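Side-chain contacts in response regulator receiver protein (Desulfuromonas acetoxidans, PDB 2ZAY), which probably takes part in two-component signal transduction, this fragment being its CheY-like receiver domain: residues K64-G67 and M68-F71; C38-A41 and I42-V45. All blocks are in the same frame, centred on the assembly; numbering follows the deposited sequence.

In the fold
Both contacts are helix N-termini of one CheY-like receiver domain, a five-stranded parallel sheet with helices packed against it. Contact 2 comes first along the chain, where strand 33-38 gives way to helix 41-51; contact 1 follows strand 55-59 and opens helix 67-75. Their centres lie about 10 Å apart, and the two helix starts touch. Ile65 CG2 packs on Ala41 CB at 3.3 Å, and one turn further along Leu70 CD1 meets Val45 CG2 at 3.4 Å. Two consecutive helices of the alternating strand-helix chain are thus each capped by a polar side chain, while apolar groups join them to one another.

Contact 1 of 2, residues K64-G67 and M68-F71; sequences KISG and MDLF
The carboxylate of Asp69 is the flat group around which this helix start is built, and Ser66 meets it twice. The hydroxyl of Ser66 sits over one face, with OG 3.3 Å from Asp69 CG. Ser66 N comes in lower on the same side and donates to the anti side of Asp69 OD2 at 2.9 Å, a nearly straight bond although the donor stands 21° out of the carboxylate plane. On the far side of the plane from the hydroxyl, but beside CB and not over the face, the CG2 branch of Ile65 touches Asp69 CB at 3.5 Å.

Ser66 OG works in both directions. It accepts from Asp69 N at 3.1 Å, and it also makes a weak hydrogen bond to Asp69 OD2. With chi1 at 76°, OG stands between its own backbone N and carbonyl carbon, which turns it to the first helical turn. The chi1 of Asp69 (-70°) brings its CG beside its backbone N and carries the acid back to the start of the helix, where the helix dipole would probably favour its negative charge. The regular backbone bonds start at once: Leu70 N reaches Ser66 O, and Phe71 N reaches Gly67 O at 2.9 Å. The Phe71 ring leads away from the cap to Phe105 and Met103, and Met68 also turns to helix 94-103. The reciprocal bonding of Ser66 and Asp69, each side chain accepting from the other's backbone N-H, defines a capping box, here at the N-terminus of helix 67-75 in the receiver fold.

Contact 2 of 2, residues C38-A41 and I42-V45; sequences CGNA and IEAV
This is an N-cap: Asn40 ends the short turn after strand 33-38, and its side chain receives a backbone N-H of the first turn of helix 41-51. The bond runs from Glu43 N to Asn40 OD1 at 3.1 Å, with the donor nearly in line with the side-chain C=O. The amide is brought there by a chi1 of 61°, which sets CG between the backbone N and the carbonyl carbon and folds the group over the helix end. OD1 also lies close against Ile42, 3.1 Å from its CB, so the oxygen side of the amide lies against the root of that side chain, crossed at a slant.

Glu43 answers from the helix, but one residue further back than a capping box would have it. Its chain is extended beyond CG and passes Asn40 O, CG lying 3.6 Å from that oxygen, before the carboxylate arrives at the end of the strand. There OE1 accepts from Gly39 N at 2.7 Å, on its anti side and 23° out of the carboxylate plane. The same oxygen is 3.3 Å from Cys38 CA, which places the acid alongside the strand end.

Ala44 supplies the apolar side, with its CB 4.2 Å from Cys38 CB. Ala44 N continues the backbone bonding to Asn40 O, whereas the next bond, Val45 N to Ala41 O, is weak. Around this turn, the backbone of Cys38 is paired with Leu13 and Asp15, the side chains of Cys38 and Ala44 rest respectively on Met12 and Val14 of strand 9-14, and Val45 faces Ser73 of helix 67-75.

Contact 1 of 2, residues K64-G67 and M68-F71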
# COMPACT_ATOMS: atom_id res chain seq x y z
N LYS A 64 -10.31 -4.71 12.87
CA LYS A 64 -9.98 -3.67 13.83
C LYS A 64 -9.70 -2.34 13.12
O LYS A 64 -10.51 -1.41 13.19
CB LYS A 64 -8.76 -4.07 14.67
CG LYS A 64 -8.90 -5.41 15.39
CD LYS A 64 -9.99 -5.37 16.46
CE LYS A 64 -10.14 -6.72 17.15
NZ LYS A 64 -11.19 -6.69 18.21
N ILE A 65 -8.56 -2.26 12.44
CA ILE A 65 -8.19 -1.06 11.71
C ILE A 65 -8.07 -1.37 10.21
O ILE A 65 -7.24 -2.17 9.80
CB ILE A 65 -6.86 -0.48 12.22
CG1 ILE A 65 -6.89 -0.40 13.74
CG2 ILE A 65 -6.65 0.91 11.63
CD1 ILE A 65 -5.64 0.22 14.35
N SER A 66 -8.91 -0.72 9.42
CA SER A 66 -8.94 -0.95 7.98
C SER A 66 -7.94 -0.11 7.19
O SER A 66 -7.27 0.78 7.73
CB SER A 66 -10.34 -0.67 7.44
OG SER A 66 -10.55 0.73 7.37
N GLY A 67 -7.83 -0.41 5.90
CA GLY A 67 -6.94 0.33 5.02
C GLY A 67 -7.42 1.77 4.94
O GLY A 67 -6.61 2.69 4.82
N MET A 68 -8.73 1.98 4.99
CA MET A 68 -9.28 3.33 4.95
C MET A 68 -8.94 4.08 6.23
O MET A 68 -8.71 5.29 6.21
CB MET A 68 -10.81 3.31 4.76
CG MET A 68 -11.27 2.94 3.36
SD MET A 68 -13.07 3.09 3.13
CE MET A 68 -13.62 1.68 4.09
N ASP A 69 -8.89 3.36 7.35
CA ASP A 69 -8.55 3.97 8.64
C ASP A 69 -7.09 4.39 8.59
O ASP A 69 -6.72 5.47 9.07
CB ASP A 69 -8.74 2.97 9.79
CG ASP A 69 -10.20 2.67 10.06
OD1 ASP A 69 -11.01 3.61 10.02
OD2 ASP A 69 -10.52 1.48 10.32
N LEU A 70 -6.25 3.53 8.02
CA LEU A 70 -4.83 3.81 7.89
C LEU A 70 -4.65 5.03 6.99
O LEU A 70 -3.89 5.94 7.30
CB LEU A 70 -4.09 2.61 7.29
CG LEU A 70 -2.58 2.80 7.02
CD1 LEU A 70 -1.89 3.22 8.30
CD2 LEU A 70 -1.98 1.50 6.49
N PHE A 71 -5.37 5.04 5.87
CA PHE A 71 -5.29 6.16 4.94
C PHE A 71 -5.59 7.47 5.68
O PHE A 71 -4.85 8.45 5.55
CB PHE A 71 -6.30 5.98 3.81
CG PHE A 71 -6.22 7.06 2.75
CD1 PHE A 71 -5.34 6.94 1.69
CD2 PHE A 71 -7.03 8.18 2.84
CE1 PHE A 71 -5.27 7.93 0.70
CE2 PHE A 71 -6.97 9.18 1.87
CZ PHE A 71 -6.09 9.06 0.79

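Contact 2 of 2, residues C38-A41 and I42-V45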
# COMPACT_ATOMS: atom_id res chain seq x y z
N CYS A 38 4.65 -4.49 7.17
CA CYS A 38 3.89 -4.31 8.40
C CYS A 38 2.69 -5.26 8.39
O CYS A 38 1.99 -5.39 7.38
CB CYS A 38 3.41 -2.86 8.54
SG CYS A 38 4.78 -1.68 8.73
N GLY A 39 2.45 -5.91 9.53
CA GLY A 39 1.35 -6.86 9.63
C GLY A 39 -0.01 -6.28 9.94
O GLY A 39 -1.02 -6.97 9.82
N ASN A 40 -0.05 -5.02 10.37
CA ASN A 40 -1.31 -4.37 10.68
C ASN A 40 -1.17 -2.85 10.71
O ASN A 40 -0.07 -2.32 10.68
CB ASN A 40 -1.88 -4.88 12.01
CG ASN A 40 -0.95 -4.60 13.17
OD1 ASN A 40 -0.64 -3.45 13.47
ND2 ASN A 40 -0.52 -5.66 13.84
N ALA A 41 -2.31 -2.16 10.77
CA ALA A 41 -2.33 -0.70 10.78
C ALA A 41 -1.72 -0.07 12.02
O ALA A 41 -1.19 1.04 11.96
CB ALA A 41 -3.77 -0.22 10.60
N ILE A 42 -1.79 -0.77 13.14
CA ILE A 42 -1.24 -0.29 14.40
C ILE A 42 0.25 0.06 14.32
O ILE A 42 0.67 1.11 14.79
CB ILE A 42 -1.45 -1.33 15.52
CG1 ILE A 42 -2.94 -1.47 15.81
CG2 ILE A 42 -0.67 -0.92 16.77
CD1 ILE A 42 -3.30 -2.71 16.60
N GLU A 43 1.05 -0.83 13.74
CA GLU A 43 2.48 -0.54 13.63
C GLU A 43 2.80 0.29 12.38
O GLU A 43 3.77 1.05 12.37
CB GLU A 43 3.31 -1.83 13.60
CG GLU A 43 2.97 -2.80 12.49
CD GLU A 43 4.04 -3.87 12.30
OE1 GLU A 43 3.76 -4.92 11.68
OE2 GLU A 43 5.18 -3.66 12.78
N ALA A 44 1.96 0.15 11.35
CA ALA A 44 2.16 0.87 10.09
C ALA A 44 2.31 2.38 10.19
O ALA A 44 3.20 2.96 9.57
CB ALA A 44 1.03 0.52 9.11
N VAL A 45 1.44 3.03 10.96
CA VAL A 45 1.49 4.49 11.08
C VAL A 45 2.81 5.02 11.65
O VAL A 45 3.49 5.84 11.02
CB VAL A 45 0.31 5.04 11.92
CG1 VAL A 45 0.43 6.54 12.06
CG2 VAL A 45 -1.01 4.67 11.24